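Long-range contact in putative bacteriocin (Brevibacillus laterosporus, PDB 4OZK), which is a leaderless class IId bacteriocin, a heat-stable, disulfide-stapled, defensin-like peptide with broad-spectrum antimicrobial activity: residues A1-T12 against Y30-C41. Numbering follows the deposited sequence.
Sequences ACQCPDAISGWT and YAICMNGTQVYC
I8-T12 pairs antiparallel with Y30-C33, the short strand axes approaching to 4.4 Å at 150°, and a classic beta bulge sets S9 and G10 together against I32. The carbonyl oxygen of I32 therefore accepts twice, from S9 N at 2.8 Å and, on a more bent path, from G10 N (N-H...O angle 141°). Beyond the bulge regular pairing resumes: I32 N bonds to G10 O, and T12 and Y30 exchange two backbone bonds. At the other end M34 N, in the C33-G36 turn, donates to A7 O over 2.9 Å. I32 and T12 share one face of the sheet. With CG1 beside its backbone N (chi1 -56°), I32 extends CD1 past G10, where no side chain intervenes, to T12 CG2 at a tight 3.5 Å, while T12 OG1 makes a weak bond to Y30 O.

On the other face, the CZ3 corner of W11, 3.7 Å from A31 CB, and the CD1 of I8 converge on the A31 methyl, whose small size lets both close on it. The W11 ring also approaches C41 SG obliquely, 5.0 Å from the six-membered ring's centroid to the sulfur.

Residues 1-4 cross the face that carries W11 and A31, held by two disulfides, C2-C41 and C4-C33. Between the two links, the CG2 methyl of V39 packs on C2 CB (3.7 Å) and C4 SG. A1 N bonds to C41 O, fastening the N-terminus to strand 38-48. In the turn, N35 OD1 accepts from T37 N, an Asx turn, and also from T37 OG1. A three-stranded antiparallel sheet stapled to its N-terminal segment by disulfides fits the defensin-like module of laterosporulin, in which covalent links tie a largely exposed N-terminal segment to the sheet.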
ATOM      1  N   ALA A   1      -5.157  -0.831  -8.092  1.00 17.23           N
ATOM      2  CA  ALA A   1      -4.475  -1.781  -8.967  1.00 11.85           C
ATOM      3  C   ALA A   1      -4.068  -3.035  -8.190  1.00 14.63           C
ATOM      4  O   ALA A   1      -2.874  -3.296  -7.987  1.00 14.33           O
ATOM      5  CB  ALA A   1      -3.246  -1.132  -9.613  1.00 14.66           C
ATOM      6  N   CYS A   2      -5.060  -3.805  -7.754  1.00 11.39           N
ATOM      7  CA  CYS A   2      -4.802  -5.090  -7.110  1.00 15.51           C
ATOM      8  C   CYS A   2      -6.046  -5.969  -7.174  1.00 16.96           C
ATOM      9  O   CYS A   2      -7.176  -5.479  -7.252  1.00 17.19           O
ATOM     10  CB  CYS A   2      -4.385  -4.908  -5.651  1.00 16.46           C
ATOM     11  SG  CYS A   2      -5.663  -4.105  -4.635  1.00 21.66           S
ATOM     12  N   GLN A   3      -5.824  -7.275  -7.135  1.00 19.57           N
ATOM     13  CA  GLN A   3      -6.910  -8.233  -7.101  1.00 19.10           C
ATOM     14  C   GLN A   3      -6.451  -9.492  -6.393  1.00 20.24           C
ATOM     15  O   GLN A   3      -5.288  -9.898  -6.516  1.00 17.66           O
ATOM     16  CB  GLN A   3      -7.363  -8.569  -8.526  1.00 26.32           C
ATOM     17  CG  GLN A   3      -8.834  -8.302  -8.753  1.00 32.48           C
ATOM     18  CD  GLN A   3      -9.284  -8.650 -10.145  1.00 37.95           C
ATOM     19  OE1 GLN A   3      -8.695  -8.202 -11.133  1.00 40.78           O
ATOM     20  NE2 GLN A   3     -10.334  -9.460 -10.240  1.00 42.86           N
ATOM     21  N   CYS A   4      -7.365 -10.105  -5.650  1.00 22.00           N
ATOM     22  CA  CYS A   4      -7.076 -11.367  -4.981  1.00 24.61           C
ATOM     23  C   CYS A   4      -7.673 -12.496  -5.807  1.00 26.45           C
ATOM     24  O   CYS A   4      -8.613 -12.262  -6.572  1.00 24.65           O
ATOM     25  CB  CYS A   4      -7.640 -11.343  -3.560  1.00 20.85           C
ATOM     26  SG  CYS A   4      -6.736 -10.197  -2.467  1.00 20.72           S
ATOM     27  N   PRO A   5      -7.110 -13.715  -5.691  1.00 28.01           N
ATOM     28  CA  PRO A   5      -7.630 -14.846  -6.466  1.00 24.07           C
ATOM     29  C   PRO A   5      -9.118 -15.116  -6.204  1.00 28.51           C
ATOM     30  O   PRO A   5      -9.847 -15.486  -7.135  1.00 32.84           O
ATOM     31  CB  PRO A   5      -6.780 -16.017  -5.972  1.00 26.68           C
ATOM     32  CG  PRO A   5      -5.493 -15.391  -5.570  1.00 22.73           C
ATOM     33  CD  PRO A   5      -5.875 -14.069  -4.967  1.00 18.96           C
ATOM     34  N   ASP A   6      -9.554 -14.941  -4.956  1.00 29.49           N
ATOM     35  CA  ASP A   6     -10.975 -15.053  -4.612  1.00 27.39           C
ATOM     36  C   ASP A   6     -11.536 -13.740  -4.080  1.00 21.28           C
ATOM     37  O   ASP A   6     -12.433 -13.147  -4.676  1.00 25.28           O
ATOM     38  CB  ASP A   6     -11.205 -16.155  -3.574  1.00 30.11           C
ATOM     39  CG  ASP A   6     -11.041 -17.526  -4.147  1.00 34.49           C
ATOM     40  OD1 ASP A   6     -11.268 -17.681  -5.367  1.00 42.29           O
ATOM     41  OD2 ASP A   6     -10.678 -18.441  -3.374  1.00 35.97           O
ATOM     42  N   ALA A   7     -10.997 -13.293  -2.951  1.00 21.16           N
ATOM     43  CA  ALA A   7     -11.504 -12.098  -2.299  1.00 17.86           C
ATOM     44  C   ALA A   7     -10.476 -11.446  -1.380  1.00 17.29           C
ATOM     45  O   ALA A   7      -9.552 -12.104  -0.873  1.00 18.58           O
ATOM     46  CB  ALA A   7     -12.764 -12.430  -1.517  1.00 17.60           C
ATOM     47  N   ILE A   8     -10.660 -10.144  -1.177  1.00 22.18           N
ATOM     48  CA  ILE A   8      -9.938  -9.384  -0.160  1.00 21.33           C
ATOM     49  C   ILE A   8     -10.598  -9.608   1.220  1.00 20.07           C
ATOM     50  O   ILE A   8     -11.822  -9.491   1.353  1.00 19.46           O
ATOM     51  CB  ILE A   8      -9.927  -7.875  -0.518  1.00 23.51           C
ATOM     52  CG1 ILE A   8      -9.070  -7.622  -1.765  1.00 14.02           C
ATOM     53  CG2 ILE A   8      -9.428  -7.024   0.654  1.00 21.85           C
ATOM     54  CD1 ILE A   8      -9.179  -6.209  -2.321  1.00 15.17           C
ATOM     55  N   SER A   9      -9.796  -9.947   2.233  1.00 23.67           N
ATOM     56  CA  SER A   9     -10.305 -10.155   3.594  1.00 17.53           C
ATOM     57  C   SER A   9      -9.870  -9.053   4.554  1.00 21.30           C
ATOM     58  O   SER A   9     -10.396  -8.943   5.668  1.00 23.45           O
ATOM     59  CB  SER A   9      -9.842 -11.505   4.145  1.00 21.41           C
ATOM     60  OG  SER A   9      -8.431 -11.597   4.139  1.00 25.57           O
ATOM     61  N   GLY A  10      -8.909  -8.236   4.131  1.00 19.84           N
ATOM     62  CA  GLY A  10      -8.340  -7.247   5.028  1.00 15.25           C
ATOM     63  C   GLY A  10      -7.583  -6.149   4.323  1.00 17.93           C
ATOM     64  O   GLY A  10      -7.406  -6.192   3.104  1.00 21.79           O
ATOM     65  N   TRP A  11      -7.118  -5.172   5.098  1.00 14.38           N
ATOM     66  CA  TRP A  11      -6.515  -3.963   4.546  1.00 14.23           C
ATOM     67  C   TRP A  11      -5.402  -3.479   5.483  1.00 17.69           C
ATOM     68  O   TRP A  11      -5.596  -3.392   6.705  1.00 14.76           O
ATOM     69  CB  TRP A  11      -7.598  -2.896   4.397  1.00 23.24           C
ATOM     70  CG  TRP A  11      -7.350  -1.881   3.328  1.00 40.41           C
ATOM     71  CD1 TRP A  11      -6.875  -0.607   3.496  1.00 47.35           C
ATOM     72  CD2 TRP A  11      -7.588  -2.042   1.921  1.00 42.50           C
ATOM     73  NE1 TRP A  11      -6.800   0.033   2.278  1.00 47.29           N
ATOM     74  CE2 TRP A  11      -7.228  -0.825   1.298  1.00 51.06           C
ATOM     75  CE3 TRP A  11      -8.072  -3.089   1.133  1.00 38.14           C
ATOM     76  CZ2 TRP A  11      -7.333  -0.640  -0.093  1.00 52.24           C
ATOM     77  CZ3 TRP A  11      -8.176  -2.902  -0.243  1.00 41.75           C
ATOM     78  CH2 TRP A  11      -7.805  -1.690  -0.839  1.00 45.74           C
ATOM     79  N   THR A  12      -4.230  -3.197   4.913  1.00 17.15           N
ATOM     80  CA  THR A  12      -3.059  -2.733   5.673  1.00 19.61           C
ATOM     81  C   THR A  12      -2.200  -1.801   4.827  1.00 24.15           C
ATOM     82  O   THR A  12      -2.459  -1.602   3.636  1.00 22.39           O
ATOM     83  CB  THR A  12      -2.137  -3.894   6.128  1.00 26.61           C
ATOM     84  OG1 THR A  12      -1.618  -4.583   4.983  1.00 29.28           O
ATOM     85  CG2 THR A  12      -2.880  -4.871   6.997  1.00 38.72           C
ATOM     86  N   TYR A  30      -1.643  -2.243   1.043  1.00 11.74           N
ATOM     87  CA  TYR A  30      -1.710  -3.660   0.715  1.00 11.36           C
ATOM     88  C   TYR A  30      -3.069  -4.223   1.107  1.00 15.82           C
ATOM     89  O   TYR A  30      -3.540  -4.001   2.224  1.00 22.09           O
ATOM     90  CB  TYR A  30      -0.612  -4.417   1.470  1.00 17.13           C
ATOM     91  CG  TYR A  30       0.755  -4.360   0.822  1.00 19.38           C
ATOM     92  CD1 TYR A  30       1.158  -5.350  -0.072  1.00 18.67           C
ATOM     93  CD2 TYR A  30       1.645  -3.326   1.109  1.00 14.38           C
ATOM     94  CE1 TYR A  30       2.408  -5.316  -0.667  1.00 19.14           C
ATOM     95  CE2 TYR A  30       2.903  -3.278   0.513  1.00 19.10           C
ATOM     96  CZ  TYR A  30       3.272  -4.276  -0.372  1.00 23.14           C
ATOM     97  OH  TYR A  30       4.513  -4.247  -0.967  1.00 30.45           O
ATOM     98  N   ALA A  31      -3.716  -4.945   0.201  1.00 14.88           N
ATOM     99  CA  ALA A  31      -4.898  -5.694   0.614  1.00 18.77           C
ATOM    100  C   ALA A  31      -4.436  -7.060   1.100  1.00 20.13           C
ATOM    101  O   ALA A  31      -3.456  -7.612   0.584  1.00 18.39           O
ATOM    102  CB  ALA A  31      -5.906  -5.828  -0.528  1.00 22.63           C
ATOM    103  N   ILE A  32      -5.110  -7.594   2.115  1.00 20.25           N
ATOM    104  CA  ILE A  32      -4.861  -8.965   2.549  1.00 19.00           C
ATOM    105  C   ILE A  32      -5.872  -9.870   1.839  1.00 15.76           C
ATOM    106  O   ILE A  32      -7.077  -9.580   1.834  1.00 17.42           O
ATOM    107  CB  ILE A  32      -4.963  -9.099   4.089  1.00 17.49           C
ATOM    108  CG1 ILE A  32      -3.998  -8.113   4.777  1.00 17.02           C
ATOM    109  CG2 ILE A  32      -4.700 -10.556   4.535  1.00 18.58           C
ATOM    110  CD1 ILE A  32      -4.145  -8.042   6.316  1.00 17.84           C
ATOM    111  N   CYS A  33      -5.390 -10.942   1.213  1.00 18.71           N
ATOM    112  CA  CYS A  33      -6.278 -11.852   0.478  1.00 18.60           C
ATOM    113  C   CYS A  33      -6.793 -12.973   1.375  1.00 16.46           C
ATOM    114  O   CYS A  33      -6.140 -13.326   2.369  1.00 16.24           O
ATOM    115  CB  CYS A  33      -5.570 -12.452  -0.742  1.00 16.08           C
ATOM    116  SG  CYS A  33      -5.068 -11.240  -1.987  1.00 20.41           S
ATOM    117  N   MET A  34      -7.965 -13.518   1.035  1.00 21.15           N
ATOM    118  CA  MET A  34      -8.540 -14.639   1.781  1.00 26.38           C
ATOM    119  C   MET A  34      -7.558 -15.787   1.897  1.00 29.51           C
ATOM    120  O   MET A  34      -7.520 -16.486   2.916  1.00 35.35           O
ATOM    121  CB  MET A  34      -9.790 -15.179   1.088  1.00 29.77           C
ATOM    122  CG  MET A  34     -11.066 -14.442   1.382  1.00 27.87           C
ATOM    123  SD  MET A  34     -12.439 -15.616   1.351  1.00 40.08           S
ATOM    124  CE  MET A  34     -11.976 -16.616  -0.052  1.00 31.15           C
ATOM    125  N   ASN A  35      -6.767 -15.978   0.843  1.00 24.79           N
ATOM    126  CA  ASN A  35      -5.820 -17.092   0.772  1.00 27.19           C
ATOM    127  C   ASN A  35      -4.544 -16.883   1.601  1.00 26.16           C
ATOM    128  O   ASN A  35      -3.705 -17.777   1.707  1.00 30.81           O
ATOM    129  CB  ASN A  35      -5.489 -17.421  -0.692  1.00 25.68           C
ATOM    130  CG  ASN A  35      -4.537 -16.412  -1.330  1.00 28.17           C
ATOM    131  OD1 ASN A  35      -4.326 -15.312  -0.811  1.00 31.43           O
ATOM    132  ND2 ASN A  35      -3.960 -16.788  -2.475  1.00 27.06           N
ATOM    133  N   GLY A  36      -4.401 -15.694   2.179  1.00 27.76           N
ATOM    134  CA  GLY A  36      -3.293 -15.426   3.077  1.00 27.02           C
ATOM    135  C   GLY A  36      -2.251 -14.501   2.482  1.00 26.72           C
ATOM    136  O   GLY A  36      -1.392 -13.985   3.204  1.00 28.52           O
ATOM    137  N   THR A  37      -2.321 -14.289   1.168  1.00 19.77           N
ATOM    138  CA  THR A  37      -1.360 -13.423   0.492  1.00 24.72           C
ATOM    139  C   THR A  37      -1.695 -11.947   0.685  1.00 22.13           C
ATOM    140  O   THR A  37      -2.791 -11.601   1.127  1.00 28.26           O
ATOM    141  CB  THR A  37      -1.266 -13.732  -1.015  1.00 19.96           C
ATOM    142  OG1 THR A  37      -2.528 -13.466  -1.641  1.00 24.40           O
ATOM    143  CG2 THR A  37      -0.892 -15.187  -1.228  1.00 27.76           C
ATOM    144  N   GLN A  38      -0.731 -11.086   0.371  1.00 15.45           N
ATOM    145  CA  GLN A  38      -0.967  -9.654   0.331  1.00 22.06           C
ATOM    146  C   GLN A  38      -0.743  -9.171  -1.081  1.00 16.95           C
ATOM    147  O   GLN A  38       0.057  -9.741  -1.812  1.00 22.86           O
ATOM    148  CB  GLN A  38      -0.016  -8.924   1.273  1.00 24.49           C
ATOM    149  CG  GLN A  38      -0.256  -9.223   2.740  1.00 23.72           C
ATOM    150  CD  GLN A  38       0.488  -8.257   3.629  1.00 25.93           C
ATOM    151  OE1 GLN A  38       1.108  -7.313   3.142  1.00 27.35           O
ATOM    152  NE2 GLN A  38       0.427  -8.478   4.940  1.00 36.91           N
ATOM    153  N   VAL A  39      -1.460  -8.129  -1.477  1.00 18.43           N
ATOM    154  CA  VAL A  39      -1.270  -7.572  -2.807  1.00 17.25           C
ATOM    155  C   VAL A  39      -1.079  -6.069  -2.669  1.00 15.82           C
ATOM    156  O   VAL A  39      -1.785  -5.409  -1.898  1.00 18.33           O
ATOM    157  CB  VAL A  39      -2.435  -7.940  -3.775  1.00 12.45           C
ATOM    158  CG1 VAL A  39      -2.436  -9.441  -4.052  1.00 16.76           C
ATOM    159  CG2 VAL A  39      -3.769  -7.540  -3.188  1.00 12.49           C
ATOM    160  N   TYR A  40      -0.096  -5.546  -3.395  1.00 18.24           N
ATOM    161  CA  TYR A  40       0.235  -4.125  -3.385  1.00 13.85           C
ATOM    162  C   TYR A  40      -0.800  -3.434  -4.271  1.00 14.84           C
ATOM    163  O   TYR A  40      -0.873  -3.720  -5.466  1.00 23.43           O
ATOM    164  CB  TYR A  40       1.676  -3.982  -3.900  1.00 14.23           C
ATOM    165  CG  TYR A  40       2.250  -2.581  -4.048  1.00 12.27           C
ATOM    166  CD1 TYR A  40       1.593  -1.456  -3.562  1.00 13.66           C
ATOM    167  CD2 TYR A  40       3.460  -2.398  -4.707  1.00 11.99           C
ATOM    168  CE1 TYR A  40       2.131  -0.176  -3.734  1.00 11.75           C
ATOM    169  CE2 TYR A  40       4.006  -1.143  -4.884  1.00 15.77           C
ATOM    170  CZ  TYR A  40       3.337  -0.036  -4.404  1.00 15.07           C
ATOM    171  OH  TYR A  40       3.893   1.209  -4.588  1.00 15.09           O
ATOM    172  N   CYS A  41      -1.627  -2.559  -3.678  1.00 17.25           N
ATOM    173  CA  CYS A  41      -2.768  -1.951  -4.399  1.00 16.98           C
ATOM    174  C   CYS A  41      -2.534  -0.545  -4.921  1.00 16.49           C
ATOM    175  O   CYS A  41      -2.901  -0.225  -6.056  1.00 23.75           O
ATOM    176  CB  CYS A  41      -4.024  -1.902  -3.522  1.00 15.99           C
ATOM    177  SG  CYS A  41      -4.625  -3.489  -3.008  1.00 28.51           S
TER
HETATM  178  O   HOH W   1      -7.875 -14.997  -2.260  1.00  4.00           O
HETATM  179  O   HOH W   2      -6.278 -13.759   5.093  1.00 23.28           O